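Local coordinates for FBP protein (Leishmania major, PDB 5OEZ) that probably catalyses the hydrolysis of fructose 1,6-bisphosphate to fructose 6-phosphate and phosphate, a step of gluconeogenesis, as a magnesium-dependent homotetramer that also binds AMP, at residues C[37-42]-C[79-84]; C[209-214]-C[324-329]; C[224-229]-C[268-273]. One frame throughout, in Å; residues are numbered along the deposited sequence.

Contact 1 (C[37-42]-C[79-84])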
# COMPACT_ATOMS: atom_id res chain seq x y z
N THR C 37 -6.15 10.07 -12.08
CA THR C 37 -6.33 10.47 -10.70
C THR C 37 -7.67 10.02 -10.18
O THR C 37 -7.78 9.50 -9.04
CB THR C 37 -6.18 12.00 -10.51
OG1 THR C 37 -4.89 12.39 -10.98
CG2 THR C 37 -6.27 12.37 -9.04
N SER C 38 -8.71 10.21 -11.01
CA SER C 38 -10.08 9.82 -10.65
C SER C 38 -10.17 8.33 -10.38
O SER C 38 -10.78 7.89 -9.40
CB SER C 38 -11.07 10.19 -11.76
OG SER C 38 -11.03 11.57 -12.04
N VAL C 39 -9.54 7.55 -11.26
CA VAL C 39 -9.56 6.10 -11.15
C VAL C 39 -8.89 5.63 -9.86
O VAL C 39 -9.40 4.72 -9.20
CB VAL C 39 -8.96 5.44 -12.41
CG1 VAL C 39 -8.77 3.94 -12.23
CG2 VAL C 39 -9.89 5.66 -13.60
N LYS C 40 -7.79 6.27 -9.50
CA LYS C 40 -7.06 5.89 -8.29
C LYS C 40 -7.83 6.23 -7.03
O LYS C 40 -7.78 5.48 -6.05
CB LYS C 40 -5.68 6.54 -8.27
CG LYS C 40 -4.78 5.94 -9.33
CD LYS C 40 -3.36 6.44 -9.30
CE LYS C 40 -3.26 7.91 -9.66
NZ LYS C 40 -1.92 8.38 -9.24
N VAL C 41 -8.51 7.37 -7.04
CA VAL C 41 -9.34 7.77 -5.91
C VAL C 41 -10.50 6.79 -5.72
O VAL C 41 -10.81 6.39 -4.59
CB VAL C 41 -9.87 9.22 -6.09
CG1 VAL C 41 -10.97 9.54 -5.08
CG2 VAL C 41 -8.72 10.20 -5.92
N ILE C 42 -11.12 6.38 -6.82
CA ILE C 42 -12.22 5.40 -6.76
C ILE C 42 -11.74 4.04 -6.28
O ILE C 42 -12.41 3.39 -5.49
CB ILE C 42 -12.91 5.29 -8.13
CG1 ILE C 42 -13.63 6.60 -8.45
CG2 ILE C 42 -13.89 4.12 -8.14
CD1 ILE C 42 -13.93 6.80 -9.92
N ILE C 79 -18.46 12.58 -8.00
CA ILE C 79 -17.78 13.76 -7.48
C ILE C 79 -16.31 13.85 -7.91
O ILE C 79 -15.82 14.92 -8.29
CB ILE C 79 -17.87 13.80 -5.93
CG1 ILE C 79 -19.29 14.14 -5.49
CG2 ILE C 79 -16.89 14.82 -5.32
CD1 ILE C 79 -19.58 13.88 -4.03
N ALA C 80 -15.62 12.71 -7.84
CA ALA C 80 -14.20 12.62 -8.18
C ALA C 80 -13.95 12.92 -9.64
O ALA C 80 -13.19 13.84 -9.98
CB ALA C 80 -13.66 11.24 -7.84
N PHE C 81 -14.62 12.18 -10.52
CA PHE C 81 -14.51 12.43 -11.96
C PHE C 81 -14.77 13.89 -12.33
O PHE C 81 -14.00 14.47 -13.09
CB PHE C 81 -15.42 11.53 -12.77
CG PHE C 81 -14.76 10.28 -13.27
CD1 PHE C 81 -13.94 10.33 -14.38
CD2 PHE C 81 -14.98 9.05 -12.65
CE1 PHE C 81 -13.33 9.18 -14.86
CE2 PHE C 81 -14.38 7.90 -13.13
CZ PHE C 81 -13.55 7.96 -14.24
N LYS C 82 -15.82 14.48 -11.78
CA LYS C 82 -16.17 15.86 -12.12
C LYS C 82 -15.15 16.85 -11.63
O LYS C 82 -14.82 17.79 -12.35
CB LYS C 82 -17.55 16.24 -11.57
CG LYS C 82 -18.69 15.49 -12.22
CD LYS C 82 -20.08 16.01 -11.84
CE LYS C 82 -20.25 16.46 -10.40
NZ LYS C 82 -21.70 16.74 -10.18
N ALA C 83 -14.67 16.66 -10.40
CA ALA C 83 -13.75 17.62 -9.80
C ALA C 83 -12.42 17.66 -10.55
O ALA C 83 -11.93 18.74 -10.90
CB ALA C 83 -13.51 17.28 -8.34
N TYR C 84 -11.87 16.49 -10.84
CA TYR C 84 -10.61 16.41 -11.52
C TYR C 84 -10.70 16.79 -13.00
O TYR C 84 -9.80 17.45 -13.52
CB TYR C 84 -9.95 15.03 -11.30
CG TYR C 84 -9.58 14.79 -9.84
CD1 TYR C 84 -8.67 15.62 -9.19
CD2 TYR C 84 -10.16 13.75 -9.10
CE1 TYR C 84 -8.35 15.43 -7.86
CE2 TYR C 84 -9.84 13.55 -7.76
CZ TYR C 84 -8.93 14.38 -7.15
OH TYR C 84 -8.61 14.21 -5.83
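S38 of helix 27-47 sits between two aromatic residues of helix 72-87, F81 and Y84, in a nearly antiparallel helix pair of the N-terminal domain of the FBPase class 1 fold. The axes of the two short segments approach to 8.9 Å at 154°, and with no hydrogen bond crossing the interface the contact rests on side-chain packing. Followed outward, S38 first meets the ring of F81: CB of S38 lies 3.8 Å from the ring centroid of F81, 8° off the normal, a CH-pi contact over one face. With OG anti to the carbonyl carbon (chi1 -58°), the hydroxyl then reaches toward the backbone of the partner helix, OG of S38 being 3.6 Å from CA of F81. It also touches CB of Y84, while its hydrogen bond is to the carbonyl of A34, one turn back along its own helix, which satisfies this buried polar atom.

A second CH-pi contact is built in the same way one residue earlier. CG2 of T37, the branch anti to the backbone N, stands over the centre of the Y84 ring, 3.8 Å from the centroid, and the two side chains cross at about a right angle. V41 fills in next to it, its CG1 against CB of A80 and its CG2 beside the Y84 ring. The tyrosine hydroxyl is hydrogen-bonded to the carbonyl of P9 of the second subunit, so this helix pair also borders a subunit interface. On the F81 flank, CD1 of I42 comes to 3.4 Å from CE2 of F81.

Contact 2 (C[209-214]-C[324-329])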
# COMPACT_ATOMS: atom_id res chain seq x y z
N PRO C 209 -9.51 -12.38 -30.30
CA PRO C 209 -9.53 -13.48 -31.28
C PRO C 209 -10.77 -13.47 -32.19
O PRO C 209 -11.83 -13.06 -31.75
CB PRO C 209 -9.55 -14.73 -30.39
CG PRO C 209 -8.94 -14.29 -29.08
CD PRO C 209 -9.31 -12.85 -28.92
N LYS C 210 -10.61 -13.89 -33.44
CA LYS C 210 -11.71 -13.89 -34.40
C LYS C 210 -12.83 -14.86 -34.00
O LYS C 210 -13.99 -14.57 -34.29
CB LYS C 210 -11.24 -14.14 -35.84
CG LYS C 210 -10.73 -15.55 -36.12
CD LYS C 210 -10.08 -15.64 -37.49
CE LYS C 210 -9.69 -17.08 -37.83
NZ LYS C 210 -9.22 -17.25 -39.24
N LYS C 211 -12.49 -15.97 -33.35
CA LYS C 211 -13.49 -16.84 -32.73
C LYS C 211 -13.04 -17.39 -31.38
O LYS C 211 -11.86 -17.54 -31.12
CB LYS C 211 -13.89 -17.98 -33.66
CG LYS C 211 -12.79 -18.99 -33.96
CD LYS C 211 -13.40 -20.37 -34.24
CE LYS C 211 -13.73 -21.10 -32.93
NZ LYS C 211 -14.97 -21.92 -32.97
N ARG C 212 -14.02 -17.67 -30.53
CA ARG C 212 -13.82 -18.29 -29.23
C ARG C 212 -15.17 -18.70 -28.68
O ARG C 212 -16.11 -17.89 -28.65
CB ARG C 212 -13.13 -17.32 -28.26
CG ARG C 212 -12.75 -17.95 -26.92
CD ARG C 212 -11.52 -18.84 -27.02
NE ARG C 212 -11.36 -19.61 -25.78
CZ ARG C 212 -10.78 -19.18 -24.65
NH1 ARG C 212 -10.25 -17.97 -24.56
NH2 ARG C 212 -10.73 -19.98 -23.60
N SER C 213 -15.28 -19.93 -28.21
CA SER C 213 -16.57 -20.50 -27.80
C SER C 213 -16.99 -20.14 -26.36
O SER C 213 -17.15 -21.01 -25.51
CB SER C 213 -16.54 -22.01 -27.95
OG SER C 213 -16.29 -22.36 -29.31
N ILE C 214 -17.17 -18.84 -26.11
CA ILE C 214 -17.66 -18.33 -24.83
C ILE C 214 -18.74 -17.32 -25.14
O ILE C 214 -18.55 -16.43 -25.97
CB ILE C 214 -16.57 -17.63 -23.99
CG1 ILE C 214 -15.41 -18.59 -23.69
CG2 ILE C 214 -17.15 -17.14 -22.66
CD1 ILE C 214 -14.21 -17.92 -23.02
N SER C 324 -15.76 -11.16 -30.51
CA SER C 324 -15.06 -11.83 -31.59
C SER C 324 -15.90 -11.73 -32.86
O SER C 324 -17.12 -11.94 -32.84
CB SER C 324 -14.84 -13.29 -31.22
OG SER C 324 -14.00 -13.41 -30.08
N ARG C 325 -15.24 -11.42 -33.97
CA ARG C 325 -15.96 -11.07 -35.18
C ARG C 325 -16.80 -12.23 -35.75
O ARG C 325 -17.92 -12.00 -36.20
CB ARG C 325 -15.06 -10.39 -36.23
CG ARG C 325 -13.86 -11.15 -36.74
CD ARG C 325 -13.03 -10.35 -37.77
NE ARG C 325 -11.68 -10.92 -37.97
CZ ARG C 325 -11.34 -11.84 -38.88
NH1 ARG C 325 -12.24 -12.34 -39.72
NH2 ARG C 325 -10.08 -12.27 -38.95
N GLN C 326 -16.27 -13.44 -35.75
CA GLN C 326 -17.03 -14.60 -36.22
C GLN C 326 -18.16 -14.99 -35.28
O GLN C 326 -19.17 -15.50 -35.74
CB GLN C 326 -16.12 -15.78 -36.50
CG GLN C 326 -15.19 -15.54 -37.69
CD GLN C 326 -14.23 -16.68 -37.95
OE1 GLN C 326 -14.30 -17.74 -37.32
NE2 GLN C 326 -13.32 -16.46 -38.89
N GLU C 327 -18.02 -14.74 -33.99
CA GLU C 327 -19.10 -15.01 -33.04
C GLU C 327 -20.26 -14.04 -33.19
O GLU C 327 -21.42 -14.45 -33.16
CB GLU C 327 -18.60 -14.98 -31.58
CG GLU C 327 -17.47 -15.95 -31.25
CD GLU C 327 -17.83 -17.42 -31.45
OE1 GLU C 327 -19.04 -17.78 -31.39
OE2 GLU C 327 -16.88 -18.22 -31.64
N VAL C 328 -19.96 -12.76 -33.39
CA VAL C 328 -20.99 -11.76 -33.70
C VAL C 328 -21.66 -12.04 -35.05
O VAL C 328 -22.86 -11.84 -35.17
CB VAL C 328 -20.45 -10.31 -33.65
CG1 VAL C 328 -21.51 -9.31 -34.09
CG2 VAL C 328 -20.01 -9.99 -32.25
N ASP C 329 -20.90 -12.50 -36.06
CA ASP C 329 -21.49 -12.90 -37.37
C ASP C 329 -22.48 -14.07 -37.23
O ASP C 329 -23.52 -14.05 -37.86
CB ASP C 329 -20.42 -13.30 -38.40
CG ASP C 329 -19.55 -12.12 -38.87
OD1 ASP C 329 -19.94 -10.95 -38.69
OD2 ASP C 329 -18.44 -12.37 -39.39
O HOH W 1 -12.38 -10.64 -33.59
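The N-terminal end of helix 325-338 in the C-terminal domain is where the loop leading into strand 214-216 is fastened, and K210 makes the central bond: its carbonyl O accepts from N of Q326 at 2.9 Å, the donor nearly on the line of the C=O bond. Beside it, OG of S324 donates to O of P209 at 2.8 Å, tilted 29° from the carbonyl plane. The same serine oxygen accepts from the backbone N of G264, so it bridges two loops. A water accepts from N of R325 and lies near O of P209.

OE2 of E327 accepts from N of R212 at 3.1 Å, on its anti side and 24° out of the carboxylate plane; a bend at chi2 (-61°) turns the carboxylate to that amide, while OE1 bonds the hydroxyl of Y244. K210 runs extended alongside Q326, CD of K210 lying 3.6 Å from NE2 of Q326, and its CB rests over one face of the R325 guanidinium, offset toward the rim. The K210 carbonyl on Q326 and the water on R325 take up first-turn N-H groups, outside acceptors typical of a helix N-terminus, whose first N-H groups have no carbonyl within the helix.

Contact 3 (C[224-229]-C[268-273])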
# COMPACT_ATOMS: atom_id res chain seq x y z
N LYS C 224 -38.29 -13.20 -22.15
CA LYS C 224 -38.52 -11.85 -22.64
C LYS C 224 -37.81 -11.56 -23.96
O LYS C 224 -38.03 -10.51 -24.55
CB LYS C 224 -38.02 -10.85 -21.59
CG LYS C 224 -38.84 -10.82 -20.29
CD LYS C 224 -38.15 -10.07 -19.12
CE LYS C 224 -37.54 -10.94 -18.04
NZ LYS C 224 -37.25 -10.20 -16.78
N TRP C 225 -36.98 -12.49 -24.43
CA TRP C 225 -36.20 -12.27 -25.64
C TRP C 225 -36.99 -12.47 -26.93
O TRP C 225 -38.01 -13.14 -26.93
CB TRP C 225 -35.03 -13.25 -25.70
CG TRP C 225 -33.99 -13.04 -24.67
CD1 TRP C 225 -33.72 -11.90 -23.97
CD2 TRP C 225 -33.02 -14.01 -24.25
NE1 TRP C 225 -32.67 -12.11 -23.13
CE2 TRP C 225 -32.22 -13.39 -23.28
CE3 TRP C 225 -32.78 -15.34 -24.59
CZ2 TRP C 225 -31.17 -14.05 -22.66
CZ3 TRP C 225 -31.74 -16.00 -23.97
CH2 TRP C 225 -30.95 -15.35 -23.02
N GLU C 226 -36.46 -11.91 -28.01
CA GLU C 226 -36.99 -12.11 -29.35
C GLU C 226 -36.71 -13.54 -29.78
O GLU C 226 -35.68 -14.10 -29.41
CB GLU C 226 -36.32 -11.14 -30.35
CG GLU C 226 -36.75 -9.69 -30.15
CD GLU C 226 -36.16 -8.77 -31.20
OE1 GLU C 226 -34.94 -8.47 -31.13
OE2 GLU C 226 -36.91 -8.31 -32.07
N PRO C 227 -37.62 -14.14 -30.56
CA PRO C 227 -37.43 -15.55 -30.96
C PRO C 227 -36.09 -15.87 -31.64
O PRO C 227 -35.50 -16.89 -31.35
CB PRO C 227 -38.60 -15.81 -31.91
CG PRO C 227 -39.68 -14.91 -31.40
CD PRO C 227 -39.00 -13.68 -30.84
N TRP C 228 -35.62 -15.00 -32.53
CA TRP C 228 -34.36 -15.27 -33.21
C TRP C 228 -33.18 -15.42 -32.22
O TRP C 228 -32.30 -16.24 -32.44
CB TRP C 228 -34.05 -14.22 -34.26
CG TRP C 228 -33.62 -12.86 -33.75
CD1 TRP C 228 -34.39 -11.75 -33.64
CD2 TRP C 228 -32.29 -12.47 -33.34
NE1 TRP C 228 -33.64 -10.70 -33.17
CE2 TRP C 228 -32.35 -11.11 -32.98
CE3 TRP C 228 -31.07 -13.14 -33.25
CZ2 TRP C 228 -31.23 -10.41 -32.53
CZ3 TRP C 228 -29.97 -12.45 -32.81
CH2 TRP C 228 -30.05 -11.09 -32.45
N PHE C 229 -33.19 -14.66 -31.13
CA PHE C 229 -32.14 -14.73 -30.14
C PHE C 229 -32.26 -15.96 -29.24
O PHE C 229 -31.24 -16.51 -28.80
CB PHE C 229 -32.07 -13.44 -29.30
CG PHE C 229 -30.79 -13.33 -28.50
CD1 PHE C 229 -29.62 -12.85 -29.08
CD2 PHE C 229 -30.77 -13.72 -27.17
CE1 PHE C 229 -28.44 -12.76 -28.34
CE2 PHE C 229 -29.59 -13.65 -26.44
CZ PHE C 229 -28.43 -13.15 -27.02
N TYR C 268 -26.39 -7.86 -24.62
CA TYR C 268 -27.60 -7.37 -23.97
C TYR C 268 -28.63 -7.21 -25.07
O TYR C 268 -28.75 -6.14 -25.67
CB TYR C 268 -27.43 -6.04 -23.27
CG TYR C 268 -26.80 -6.05 -21.90
CD1 TYR C 268 -27.45 -6.63 -20.80
CD2 TYR C 268 -25.59 -5.41 -21.67
CE1 TYR C 268 -26.86 -6.62 -19.53
CE2 TYR C 268 -25.01 -5.38 -20.40
CZ TYR C 268 -25.65 -5.99 -19.34
OH TYR C 268 -25.07 -5.96 -18.09
N PRO C 269 -29.37 -8.29 -25.33
CA PRO C 269 -30.30 -8.29 -26.44
C PRO C 269 -31.54 -7.51 -26.11
O PRO C 269 -31.78 -7.18 -24.96
CB PRO C 269 -30.68 -9.77 -26.56
CG PRO C 269 -30.63 -10.27 -25.17
CD PRO C 269 -29.49 -9.51 -24.51
N LYS C 270 -32.31 -7.21 -27.14
CA LYS C 270 -33.60 -6.56 -26.97
C LYS C 270 -34.51 -7.53 -26.20
O LYS C 270 -34.50 -8.73 -26.43
CB LYS C 270 -34.18 -6.24 -28.35
CG LYS C 270 -35.30 -5.20 -28.35
CD LYS C 270 -36.14 -5.14 -29.63
CE LYS C 270 -35.35 -5.11 -30.93
NZ LYS C 270 -34.70 -3.80 -31.18
N ASP C 271 -35.29 -7.00 -25.28
CA ASP C 271 -36.27 -7.80 -24.58
C ASP C 271 -37.52 -6.96 -24.36
O ASP C 271 -37.47 -5.72 -24.33
CB ASP C 271 -35.74 -8.51 -23.31
CG ASP C 271 -35.57 -7.64 -22.14
OD1 ASP C 271 -36.50 -6.92 -21.73
OD2 ASP C 271 -34.53 -7.81 -21.52
N ALA C 272 -38.64 -7.67 -24.22
CA ALA C 272 -39.97 -7.05 -24.09
C ALA C 272 -40.10 -5.99 -22.97
O ALA C 272 -40.84 -5.03 -23.12
CB ALA C 272 -41.01 -8.13 -23.92
N ASN C 273 -39.38 -6.16 -21.86
CA ASN C 273 -39.38 -5.11 -20.82
C ASN C 273 -38.80 -3.76 -21.23
O ASN C 273 -39.27 -2.71 -20.76
CB ASN C 273 -38.53 -5.46 -19.61
CG ASN C 273 -39.20 -6.36 -18.63
OD1 ASN C 273 -38.55 -7.08 -17.88
ND2 ASN C 273 -40.52 -6.33 -18.62
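Apolar contacts centre on P269, whose ring meets two aromatic residues. CB of P269 lies over the centre of the F229 ring, 3.8 Å from its centroid and 3° off the normal, a CH-pi contact. CG of the same proline comes over one face of W225, 3.7 Å from its CD1. The phenyl ring is placed there by chi1 of -166°, which sets CG of F229 anti to the backbone N; its CD2 then lies over the W225 indole. CB of D271 packs 3.7 Å from CB of K224 and also lies at the edge of that indole, near CD1 of W225.

These residues join the start of helix 227-238 to the loop after strand 265-268 in the C-terminal domain of the FBPase class 1 fold. Y268, which binds fructose 6-phosphate, ends that strand immediately before P269, and Y321 of strand 317-323 also packs on both P269 and F229.

One hydrogen bond crosses the contact: N of A272 donates to O of K224 at 2.9 Å, with an N-H...O angle of 163°. The same carbonyl receives a CA-H...O contact from D271, CA to O 3.2 Å.

Among charged groups, E226 meets K270 only through the lysine's carbon chain, OE1 of E226 lying 3.4 Å from CE of K270. This OE1 also accepts a weak hydrogen bond from NE1 of W228, whereas NZ of K270 is hydrogen-bonded to OG of S302.

How the contacts relate
Contact 1 belongs to the N-terminal domain and contacts 2 and 3 to the C-terminal domain, on the opposite side of the chain's centre. The centres of contacts 1 and 2 are about 35 Å apart, those of contacts 1 and 3 about 36 Å. Contacts 2 and 3 are closer, with centres about 21 Å and nearest atoms about 8 Å apart, and contact 3 is nested in the loop that contact 2 closes. Helix 325-338 links them, since W228 packs on its later residues. Each lies near the active site to a different degree: contact 3 itself holds Y268, and between side chains I42 is about 4 Å from L120 of the metal site, W225 about 6 Å from N218 and R212 about 8 Å from R247.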